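Local atomic coordinates of 3-oxosteroid 1-dehydrogenase (Sterolibacterium denitrificans, PDB entry 7P18), a protein that probably catalyses the FAD-dependent 1,2-dehydrogenation of 3-oxosteroids, passing the electrons to an acceptor. Residues G345-F356 against S377-D388; M317-S325 against Y363-Y371. All blocks are in the same frame, centred on the assembly; numbering follows the deposited sequence.

Contact 1 (G345-F356 against S377-D388); sequences GCIVVNGKGQRF and SGSAVPAWLIFD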
loop_
_atom_site.group_PDB
_atom_site.type_symbol
_atom_site.label_atom_id
_atom_site.label_comp_id
_atom_site.label_asym_id
_atom_site.label_seq_id
_atom_site.Cartn_x
_atom_site.Cartn_y
_atom_site.Cartn_z
ATOM N N GLY A 345 15.824 17.111 -9.063
ATOM C CA GLY A 345 16.783 16.755 -10.125
ATOM C C GLY A 345 16.370 15.530 -10.942
ATOM O O GLY A 345 17.186 15.097 -11.752
ATOM N N CYS A 346 15.180 14.969 -10.730
ATOM C CA CYS A 346 14.738 13.797 -11.546
ATOM C C CYS A 346 13.524 14.184 -12.374
ATOM O O CYS A 346 12.681 14.969 -11.886
ATOM C CB CYS A 346 14.476 12.585 -10.687
ATOM S SG CYS A 346 13.028 12.715 -9.599
ATOM N N ILE A 347 13.438 13.685 -13.606
ATOM C CA ILE A 347 12.254 13.949 -14.470
ATOM C C ILE A 347 11.741 12.623 -15.013
ATOM O O ILE A 347 12.532 11.684 -15.127
ATOM C CB ILE A 347 12.541 14.962 -15.592
ATOM C CG1 ILE A 347 13.682 14.551 -16.522
ATOM C CG2 ILE A 347 12.760 16.350 -15.008
ATOM C CD1 ILE A 347 13.675 15.367 -17.807
ATOM N N VAL A 348 10.449 12.584 -15.325
ATOM C CA VAL A 348 9.827 11.410 -15.989
ATOM C C VAL A 348 9.448 11.815 -17.391
ATOM O O VAL A 348 8.762 12.818 -17.558
ATOM C CB VAL A 348 8.627 10.903 -15.162
ATOM C CG1 VAL A 348 7.806 9.882 -15.935
ATOM C CG2 VAL A 348 9.156 10.340 -13.844
ATOM N N VAL A 349 9.831 10.989 -18.371
ATOM C CA VAL A 349 9.526 11.252 -19.796
ATOM C C VAL A 349 8.940 9.998 -20.435
ATOM O O VAL A 349 9.204 8.877 -19.951
ATOM C CB VAL A 349 10.775 11.727 -20.568
ATOM C CG1 VAL A 349 11.282 13.041 -19.985
ATOM C CG2 VAL A 349 11.856 10.644 -20.595
ATOM N N ASN A 350 8.174 10.238 -21.495
ATOM C CA ASN A 350 7.687 9.206 -22.451
ATOM C C ASN A 350 8.764 8.981 -23.518
ATOM O O ASN A 350 9.880 9.524 -23.379
ATOM C CB ASN A 350 6.323 9.587 -23.048
ATOM C CG ASN A 350 6.326 10.874 -23.841
ATOM O OD1 ASN A 350 7.373 11.336 -24.284
ATOM N ND2 ASN A 350 5.160 11.451 -24.073
ATOM N N GLY A 351 8.466 8.168 -24.530
ATOM C CA GLY A 351 9.434 7.790 -25.573
ATOM C C GLY A 351 9.784 8.957 -26.477
ATOM O O GLY A 351 10.833 8.888 -27.143
ATOM N N LYS A 352 8.951 9.990 -26.509
ATOM C CA LYS A 352 9.222 11.260 -27.233
ATOM C C LYS A 352 10.112 12.187 -26.395
ATOM O O LYS A 352 10.331 13.327 -26.833
ATOM C CB LYS A 352 7.888 11.913 -27.583
ATOM C CG LYS A 352 7.072 11.110 -28.586
ATOM C CD LYS A 352 5.667 11.653 -28.797
ATOM C CE LYS A 352 5.013 11.103 -30.046
ATOM N NZ LYS A 352 3.712 11.764 -30.295
ATOM N N GLY A 353 10.567 11.728 -25.225
ATOM C CA GLY A 353 11.377 12.515 -24.267
ATOM C C GLY A 353 10.627 13.683 -23.626
ATOM O O GLY A 353 11.279 14.606 -23.098
ATOM N N GLN A 354 9.304 13.657 -23.624
ATOM C CA GLN A 354 8.490 14.769 -23.066
ATOM C C GLN A 354 8.000 14.376 -21.670
ATOM O O GLN A 354 7.638 13.176 -21.465
ATOM C CB GLN A 354 7.266 15.079 -23.930
ATOM C CG GLN A 354 7.532 15.298 -25.418
ATOM C CD GLN A 354 6.235 15.047 -26.170
ATOM O OE1 GLN A 354 5.487 14.089 -25.916
ATOM N NE2 GLN A 354 5.935 15.909 -27.117
ATOM N N ARG A 355 7.903 15.353 -20.770
ATOM C CA ARG A 355 7.223 15.174 -19.461
ATOM C C ARG A 355 5.712 15.132 -19.668
ATOM O O ARG A 355 5.217 15.802 -20.600
ATOM C CB ARG A 355 7.625 16.280 -18.476
ATOM C CG ARG A 355 9.079 16.196 -18.040
ATOM C CD ARG A 355 9.451 17.384 -17.158
ATOM N NE ARG A 355 8.693 17.404 -15.912
ATOM C CZ ARG A 355 7.986 18.432 -15.440
ATOM N NH1 ARG A 355 7.918 19.577 -16.098
ATOM N NH2 ARG A 355 7.326 18.304 -14.295
ATOM N N PHE A 356 4.969 14.419 -18.806
ATOM C CA PHE A 356 3.484 14.310 -18.940
ATOM C C PHE A 356 2.788 14.345 -17.580
ATOM O O PHE A 356 1.507 14.391 -17.560
ATOM C CB PHE A 356 3.079 13.048 -19.696
ATOM C CG PHE A 356 3.570 11.752 -19.123
ATOM C CD1 PHE A 356 2.831 11.077 -18.187
ATOM C CD2 PHE A 356 4.793 11.219 -19.504
ATOM C CE1 PHE A 356 3.300 9.898 -17.640
ATOM C CE2 PHE A 356 5.278 10.055 -18.945
ATOM C CZ PHE A 356 4.524 9.388 -18.002
ATOM N N SER A 377 0.524 8.982 -26.876
ATOM C CA SER A 377 1.938 8.968 -27.334
ATOM C C SER A 377 2.323 7.576 -27.837
ATOM O O SER A 377 3.274 7.485 -28.645
ATOM C CB SER A 377 2.890 9.405 -26.228
ATOM O OG SER A 377 3.158 8.337 -25.301
ATOM N N GLY A 378 1.694 6.535 -27.295
ATOM C CA GLY A 378 2.089 5.134 -27.515
ATOM C C GLY A 378 3.356 4.726 -26.820
ATOM O O GLY A 378 3.812 3.641 -27.084
ATOM N N SER A 379 3.916 5.539 -25.924
ATOM C CA SER A 379 5.226 5.238 -25.315
ATOM C C SER A 379 5.325 5.813 -23.894
ATOM O O SER A 379 6.353 6.410 -23.603
ATOM C CB SER A 379 6.348 5.787 -26.198
ATOM O OG SER A 379 6.168 7.193 -26.369
ATOM N N ALA A 380 4.346 5.578 -23.022
ATOM C CA ALA A 380 4.404 6.010 -21.601
ATOM C C ALA A 380 4.172 4.851 -20.636
ATOM O O ALA A 380 4.271 5.083 -19.443
ATOM C CB ALA A 380 3.437 7.134 -21.402
ATOM N N VAL A 381 3.861 3.645 -21.113
ATOM C CA VAL A 381 3.861 2.438 -20.240
ATOM C C VAL A 381 4.806 1.440 -20.873
ATOM O O VAL A 381 4.434 0.921 -21.930
ATOM C CB VAL A 381 2.441 1.851 -20.112
ATOM C CG1 VAL A 381 2.443 0.587 -19.270
ATOM C CG2 VAL A 381 1.468 2.882 -19.552
ATOM N N PRO A 382 6.025 1.190 -20.334
ATOM C CA PRO A 382 6.608 1.964 -19.234
ATOM C C PRO A 382 7.060 3.358 -19.656
ATOM O O PRO A 382 7.000 3.706 -20.817
ATOM C CB PRO A 382 7.828 1.149 -18.808
ATOM C CG PRO A 382 8.246 0.449 -20.075
ATOM C CD PRO A 382 6.938 0.133 -20.780
ATOM N N ALA A 383 7.469 4.159 -18.659
ATOM C CA ALA A 383 8.043 5.505 -18.835
ATOM C C ALA A 383 9.449 5.481 -18.244
ATOM O O ALA A 383 9.896 4.409 -17.843
ATOM C CB ALA A 383 7.150 6.549 -18.182
ATOM N N TRP A 384 10.154 6.608 -18.316
ATOM C CA TRP A 384 11.605 6.689 -18.030
ATOM C C TRP A 384 11.843 7.772 -16.993
ATOM O O TRP A 384 11.400 8.923 -17.211
ATOM C CB TRP A 384 12.413 6.917 -19.309
ATOM C CG TRP A 384 12.332 5.716 -20.191
ATOM C CD1 TRP A 384 11.446 5.534 -21.209
ATOM C CD2 TRP A 384 13.050 4.484 -20.041
ATOM N NE1 TRP A 384 11.596 4.282 -21.734
ATOM C CE2 TRP A 384 12.577 3.621 -21.051
ATOM C CE3 TRP A 384 14.077 4.042 -19.206
ATOM C CZ2 TRP A 384 13.077 2.338 -21.211
ATOM C CZ3 TRP A 384 14.557 2.763 -19.347
ATOM C CH2 TRP A 384 14.058 1.921 -20.338
ATOM N N LEU A 385 12.611 7.405 -15.978
ATOM C CA LEU A 385 13.050 8.374 -14.940
ATOM C C LEU A 385 14.514 8.718 -15.206
ATOM O O LEU A 385 15.294 7.781 -15.342
ATOM C CB LEU A 385 12.857 7.737 -13.574
ATOM C CG LEU A 385 13.338 8.605 -12.419
ATOM C CD1 LEU A 385 12.291 9.649 -12.138
ATOM C CD2 LEU A 385 13.625 7.754 -11.210
ATOM N N ILE A 386 14.816 10.007 -15.321
ATOM C CA ILE A 386 16.159 10.552 -15.708
ATOM C C ILE A 386 16.700 11.419 -14.568
ATOM O O ILE A 386 15.942 12.242 -14.017
ATOM C CB ILE A 386 16.039 11.369 -17.000
ATOM C CG1 ILE A 386 15.225 10.645 -18.079
ATOM C CG2 ILE A 386 17.438 11.772 -17.471
ATOM C CD1 ILE A 386 15.906 9.423 -18.662
ATOM N N PHE A 387 17.960 11.215 -14.181
ATOM C CA PHE A 387 18.652 12.114 -13.215
ATOM C C PHE A 387 20.166 12.083 -13.482
ATOM O O PHE A 387 20.625 11.256 -14.327
ATOM C CB PHE A 387 18.311 11.713 -11.782
ATOM C CG PHE A 387 18.547 10.281 -11.402
ATOM C CD1 PHE A 387 19.799 9.846 -10.978
ATOM C CD2 PHE A 387 17.503 9.365 -11.438
ATOM C CE1 PHE A 387 20.010 8.534 -10.586
ATOM C CE2 PHE A 387 17.722 8.055 -11.054
ATOM C CZ PHE A 387 18.971 7.634 -10.643
ATOM N N ASP A 388 20.921 12.964 -12.811
ATOM C CA ASP A 388 22.375 13.137 -13.078
ATOM C C ASP A 388 23.198 12.556 -11.943
ATOM O O ASP A 388 22.648 11.954 -10.996
ATOM C CB ASP A 388 22.710 14.600 -13.390
ATOM C CG ASP A 388 22.761 15.536 -12.197
ATOM O OD1 ASP A 388 22.535 15.071 -11.079
ATOM O OD2 ASP A 388 22.998 16.742 -12.433
HETATM O O HOH W 1 19.790 15.197 -11.713
#
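I347 and I386 form a hydrogen-bonded antiparallel pair, with I347 N to I386 O at 2.9 Å and a second bond returning from I386 N to I347 O. V349 and W384 repeat the pattern, while V348 and L385 between them form a non-hydrogen-bonded pair. The strand axes run at 150°, approximately antiparallel. On one face V348 CG2 meets L385 CD1 at 3.6 Å; with CG anti to the backbone N (chi1 177°), L385 carries CD1 back toward its partner strand. On the other face V349 CG2 lies against W384 CB and I386 CG1.

Beyond the strands the contact passes to N350 and G351. The pairing itself continues through G351 N, which bonds S379 O at 2.9 Å, beside an ST turn in which S377 OG accepts S379 N. The side chain of N350 can be followed outward. Its CB sits 3.2 Å from S379 O and also touches A380 CB. CG lies between the backbone N and the carbonyl carbon (chi1 61°), which folds the amide back over the type I turn from N350 to G353. There OD1 accepts Q354 N at 3.1 Å, from above the carbonyl plane, and more weakly K352 N. At the other branch, ND2 gives an in-plane bond to Q354 OE1, also binds N373 OD1, and rests 3.7 Å from S377 CB. The amide is thus gripped from both ends and its rotation fixed.

F356 packs where the loop enters strand 383-387, with A380 CB over one ring face and A383 CB at its edge. At the far end a water donates to G345 O and accepts from D388 N. The whole is a two-stranded antiparallel ladder within the larger antiparallel sheet, where strand 383-387 pairs on with 486-502.

Contact 2 (M317-S325 against Y363-Y371); sequences MDWAWWVPS and YLEFGAAMY. With ANB (androsta-1,4-diene-3,17-dione), chain D.
W322 is laid across helix 363-371, and its aromatic contact is with Y371: the six-membered ring and the tyrosine ring have centroids 5.0 Å apart and planes at 48°, an oblique meeting. Y371 CE2 lies over one indole face and A320 O over the opposite one, so the ring is held from both sides. A CH-pi contact follows at P324, whose CG stands over the F366 ring 4.1 Å from its centroid.

The W322 side chain also packs on the helix backbone. G367 has no side chain, and W322 CB approaches its CA to 3.5 Å. The edge atom CD1 of W322 faces L364 O at 3.5 Å.

Among apolar side chains, the second torsion of L364 (chi2 69°) helps to set CD1 between the backbone A320 O, at 3.3 Å, and W319 CZ3, at 4.0 Å. V323 CG2 packs on Y363 CB at 3.8 Å.

Beyond these, Y363 turns its ring into the pocket of the bound androstadienedione, where its OH is hydrogen-bonded to Y118 OH. The strand crosses the helix at 81°, and strands 335-336 and 486-502 pair with 320-326 in the sheet.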
loop_
_atom_site.group_PDB
_atom_site.type_symbol
_atom_site.label_atom_id
_atom_site.label_comp_id
_atom_site.label_asym_id
_atom_site.label_seq_id
_atom_site.Cartn_x
_atom_site.Cartn_y
_atom_site.Cartn_z
ATOM N N MET A 317 -13.707 -2.338 -11.191
ATOM C CA MET A 317 -12.782 -3.471 -11.498
ATOM C C MET A 317 -11.691 -3.017 -12.485
ATOM O O MET A 317 -10.684 -3.728 -12.597
ATOM C CB MET A 317 -13.568 -4.656 -12.031
ATOM C CG MET A 317 -14.442 -5.296 -10.968
ATOM S SD MET A 317 -13.561 -6.145 -9.727
ATOM C CE MET A 317 -13.136 -7.669 -10.593
ATOM N N ASP A 318 -11.891 -1.893 -13.142
ATOM C CA ASP A 318 -10.916 -1.346 -14.124
ATOM C C ASP A 318 -9.811 -0.541 -13.412
ATOM O O ASP A 318 -8.866 -0.128 -14.113
ATOM C CB ASP A 318 -11.640 -0.580 -15.234
ATOM C CG ASP A 318 -12.501 0.583 -14.775
ATOM O OD1 ASP A 318 -13.034 0.533 -13.680
ATOM O OD2 ASP A 318 -12.579 1.542 -15.498
ATOM N N TRP A 319 -9.874 -0.377 -12.076
ATOM C CA TRP A 319 -8.881 0.431 -11.321
ATOM C C TRP A 319 -7.955 -0.461 -10.489
ATOM O O TRP A 319 -8.406 -1.447 -9.866
ATOM C CB TRP A 319 -9.593 1.473 -10.435
ATOM C CG TRP A 319 -9.909 2.713 -11.209
ATOM C CD1 TRP A 319 -10.864 2.846 -12.160
ATOM C CD2 TRP A 319 -9.166 3.933 -11.238
ATOM N NE1 TRP A 319 -10.824 4.077 -12.726
ATOM C CE2 TRP A 319 -9.799 4.778 -12.171
ATOM C CE3 TRP A 319 -8.080 4.433 -10.513
ATOM C CZ2 TRP A 319 -9.365 6.070 -12.439
ATOM C CZ3 TRP A 319 -7.661 5.720 -10.765
ATOM C CH2 TRP A 319 -8.287 6.525 -11.707
ATOM N N ALA A 320 -6.678 -0.088 -10.423
ATOM C CA ALA A 320 -5.715 -0.685 -9.488
ATOM C C ALA A 320 -5.148 0.446 -8.627
ATOM O O ALA A 320 -5.229 1.644 -9.026
ATOM C CB ALA A 320 -4.620 -1.453 -10.207
ATOM N N TRP A 321 -4.554 0.062 -7.521
ATOM C CA TRP A 321 -3.781 0.992 -6.684
ATOM C C TRP A 321 -2.415 1.170 -7.372
ATOM O O TRP A 321 -1.451 0.520 -6.957
ATOM C CB TRP A 321 -3.671 0.481 -5.257
ATOM C CG TRP A 321 -4.950 0.257 -4.490
ATOM C CD1 TRP A 321 -5.446 -0.937 -4.071
ATOM C CD2 TRP A 321 -5.762 1.253 -3.840
ATOM N NE1 TRP A 321 -6.538 -0.759 -3.250
ATOM C CE2 TRP A 321 -6.781 0.578 -3.136
ATOM C CE3 TRP A 321 -5.782 2.637 -3.863
ATOM C CZ2 TRP A 321 -7.732 1.255 -2.376
ATOM C CZ3 TRP A 321 -6.727 3.317 -3.131
ATOM C CH2 TRP A 321 -7.693 2.626 -2.399
ATOM N N TRP A 322 -2.364 1.986 -8.415
ATOM C CA TRP A 322 -1.135 2.113 -9.258
ATOM C C TRP A 322 0.034 2.591 -8.385
ATOM O O TRP A 322 -0.162 3.387 -7.409
ATOM C CB TRP A 322 -1.317 3.046 -10.456
ATOM C CG TRP A 322 -2.539 2.801 -11.275
ATOM C CD1 TRP A 322 -3.592 3.642 -11.442
ATOM C CD2 TRP A 322 -2.809 1.633 -12.088
ATOM N NE1 TRP A 322 -4.507 3.068 -12.292
ATOM C CE2 TRP A 322 -4.080 1.824 -12.656
ATOM C CE3 TRP A 322 -2.134 0.437 -12.339
ATOM C CZ2 TRP A 322 -4.660 0.887 -13.517
ATOM C CZ3 TRP A 322 -2.740 -0.523 -13.134
ATOM C CH2 TRP A 322 -3.976 -0.281 -13.739
ATOM N N VAL A 323 1.232 2.117 -8.707
ATOM C CA VAL A 323 2.507 2.743 -8.260
ATOM C C VAL A 323 3.510 2.583 -9.402
ATOM O O VAL A 323 3.614 1.495 -9.970
ATOM C CB VAL A 323 3.003 2.166 -6.923
ATOM C CG1 VAL A 323 3.438 0.708 -6.967
ATOM C CG2 VAL A 323 4.099 3.009 -6.292
ATOM N N PRO A 324 4.332 3.603 -9.725
ATOM C CA PRO A 324 5.474 3.396 -10.619
ATOM C C PRO A 324 6.378 2.365 -9.945
ATOM O O PRO A 324 6.631 2.473 -8.780
ATOM C CB PRO A 324 6.152 4.778 -10.747
ATOM C CG PRO A 324 5.638 5.567 -9.568
ATOM C CD PRO A 324 4.251 4.998 -9.274
ATOM N N SER A 325 6.849 1.351 -10.690
ATOM C CA SER A 325 7.625 0.247 -10.072
ATOM C C SER A 325 8.858 -0.094 -10.925
ATOM O O SER A 325 8.856 0.190 -12.141
ATOM C CB SER A 325 6.795 -0.996 -9.824
ATOM O OG SER A 325 6.535 -1.638 -11.065
ATOM N N TYR A 363 1.068 8.481 -6.096
ATOM C CA TYR A 363 1.348 7.298 -6.962
ATOM C C TYR A 363 0.092 6.857 -7.719
ATOM O O TYR A 363 0.243 6.418 -8.891
ATOM C CB TYR A 363 1.975 6.149 -6.186
ATOM C CG TYR A 363 1.598 6.052 -4.730
ATOM C CD1 TYR A 363 2.201 6.890 -3.807
ATOM C CD2 TYR A 363 0.705 5.119 -4.269
ATOM C CE1 TYR A 363 1.902 6.808 -2.456
ATOM C CE2 TYR A 363 0.383 5.036 -2.911
ATOM C CZ TYR A 363 0.963 5.901 -2.006
ATOM O OH TYR A 363 0.656 5.883 -0.657
ATOM N N LEU A 364 -1.106 6.920 -7.132
ATOM C CA LEU A 364 -2.330 6.499 -7.869
ATOM C C LEU A 364 -2.505 7.320 -9.136
ATOM O O LEU A 364 -2.667 6.743 -10.245
ATOM C CB LEU A 364 -3.557 6.631 -6.961
ATOM C CG LEU A 364 -4.882 6.259 -7.606
ATOM C CD1 LEU A 364 -4.982 4.779 -7.881
ATOM C CD2 LEU A 364 -6.055 6.676 -6.722
ATOM N N GLU A 365 -2.440 8.641 -9.017
ATOM C CA GLU A 365 -2.639 9.563 -10.153
ATOM C C GLU A 365 -1.468 9.439 -11.125
ATOM O O GLU A 365 -1.707 9.627 -12.327
ATOM C CB GLU A 365 -2.833 10.988 -9.646
ATOM C CG GLU A 365 -4.273 11.222 -9.167
ATOM C CD GLU A 365 -4.603 10.679 -7.806
ATOM O OE1 GLU A 365 -3.648 10.488 -7.033
ATOM O OE2 GLU A 365 -5.826 10.433 -7.534
ATOM N N PHE A 366 -0.261 9.150 -10.621
ATOM C CA PHE A 366 0.932 8.945 -11.484
ATOM C C PHE A 366 0.672 7.763 -12.441
ATOM O O PHE A 366 0.838 7.925 -13.651
ATOM C CB PHE A 366 2.160 8.783 -10.600
ATOM C CG PHE A 366 3.459 8.756 -11.370
ATOM C CD1 PHE A 366 3.799 7.626 -12.089
ATOM C CD2 PHE A 366 4.366 9.813 -11.286
ATOM C CE1 PHE A 366 4.976 7.578 -12.803
ATOM C CE2 PHE A 366 5.569 9.749 -11.967
ATOM C CZ PHE A 366 5.878 8.618 -12.716
ATOM N N GLY A 367 0.292 6.589 -11.919
ATOM C CA GLY A 367 -0.103 5.414 -12.727
ATOM C C GLY A 367 -1.184 5.764 -13.734
ATOM O O GLY A 367 -1.020 5.455 -14.955
ATOM N N ALA A 368 -2.244 6.440 -13.303
ATOM C CA ALA A 368 -3.351 6.821 -14.200
ATOM C C ALA A 368 -2.824 7.705 -15.327
ATOM O O ALA A 368 -3.269 7.524 -16.469
ATOM C CB ALA A 368 -4.448 7.514 -13.441
ATOM N N ALA A 369 -1.884 8.607 -15.039
ATOM C CA ALA A 369 -1.337 9.546 -16.028
ATOM C C ALA A 369 -0.467 8.775 -17.026
ATOM O O ALA A 369 -0.401 9.235 -18.172
ATOM C CB ALA A 369 -0.545 10.650 -15.356
ATOM N N MET A 370 0.215 7.714 -16.603
ATOM C CA MET A 370 1.029 6.866 -17.547
ATOM C C MET A 370 0.074 6.291 -18.613
ATOM O O MET A 370 0.350 6.420 -19.820
ATOM C CB MET A 370 1.753 5.739 -16.818
ATOM C CG MET A 370 2.876 6.212 -15.902
ATOM S SD MET A 370 3.593 4.930 -14.956
ATOM C CE MET A 370 4.368 3.897 -16.205
ATOM N N TYR A 371 -1.065 5.757 -18.188
ATOM C CA TYR A 371 -2.079 5.188 -19.127
ATOM C C TYR A 371 -2.652 6.305 -19.982
ATOM O O TYR A 371 -2.850 6.120 -21.204
ATOM C CB TYR A 371 -3.133 4.367 -18.391
ATOM C CG TYR A 371 -2.692 2.979 -18.017
ATOM C CD1 TYR A 371 -2.556 1.977 -18.978
ATOM C CD2 TYR A 371 -2.341 2.658 -16.718
ATOM C CE1 TYR A 371 -2.143 0.699 -18.635
ATOM C CE2 TYR A 371 -1.944 1.389 -16.355
ATOM C CZ TYR A 371 -1.803 0.410 -17.329
ATOM O OH TYR A 371 -1.421 -0.825 -16.946
HETATM C C1 ANB D . 2.816 3.805 0.876
HETATM C C10 ANB D . 3.582 4.665 1.837
HETATM C C11 ANB D . 5.785 3.351 1.332
HETATM C C12 ANB D . 7.140 2.844 1.846
HETATM C C13 ANB D . 7.832 3.908 2.679
HETATM C C14 ANB D . 6.911 4.242 3.862
HETATM C C15 ANB D . 7.813 5.036 4.816
HETATM C C16 ANB D . 9.189 4.361 4.671
HETATM C C17 ANB D . 9.103 3.514 3.418
HETATM C C18 ANB D . 8.242 5.142 1.840
HETATM C C19 ANB D . 3.986 5.951 1.063
HETATM C C2 ANB D . 1.489 3.827 0.744
HETATM C C3 ANB D . 0.650 4.483 1.746
HETATM C C4 ANB D . 1.362 4.891 2.951
HETATM C C5 ANB D . 2.691 5.054 2.998
HETATM C C6 ANB D . 3.345 5.716 4.178
HETATM C C7 ANB D . 4.633 5.039 4.623
HETATM C C8 ANB D . 5.566 4.824 3.439
HETATM C C9 ANB D . 4.847 3.919 2.411
HETATM O O1 ANB D . -0.569 4.641 1.596
HETATM O O2 ANB D . 9.921 2.693 3.073
#

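Overall arrangement
The two contacts lie on the same side of the chain's centre, with their own centres 15 Å apart. Their segments alternate along the chain: strand 320-326, strand 347-349, helix 363-377, strand 383-387. Helix 363-377 therefore joins the two strands of contact 1, while its first part supplies one side of contact 2. Strands 320-326 and 383-387 both pair with 486-502 in one antiparallel sheet. Direct packing closes the gap, with F356 and A380 of contact 1 against M370 of the helix. Contact 2 faces the steroid pocket and, through W321, approaches the FAD; contact 1 forms an outer part of the same sheet, away from the annotated sites.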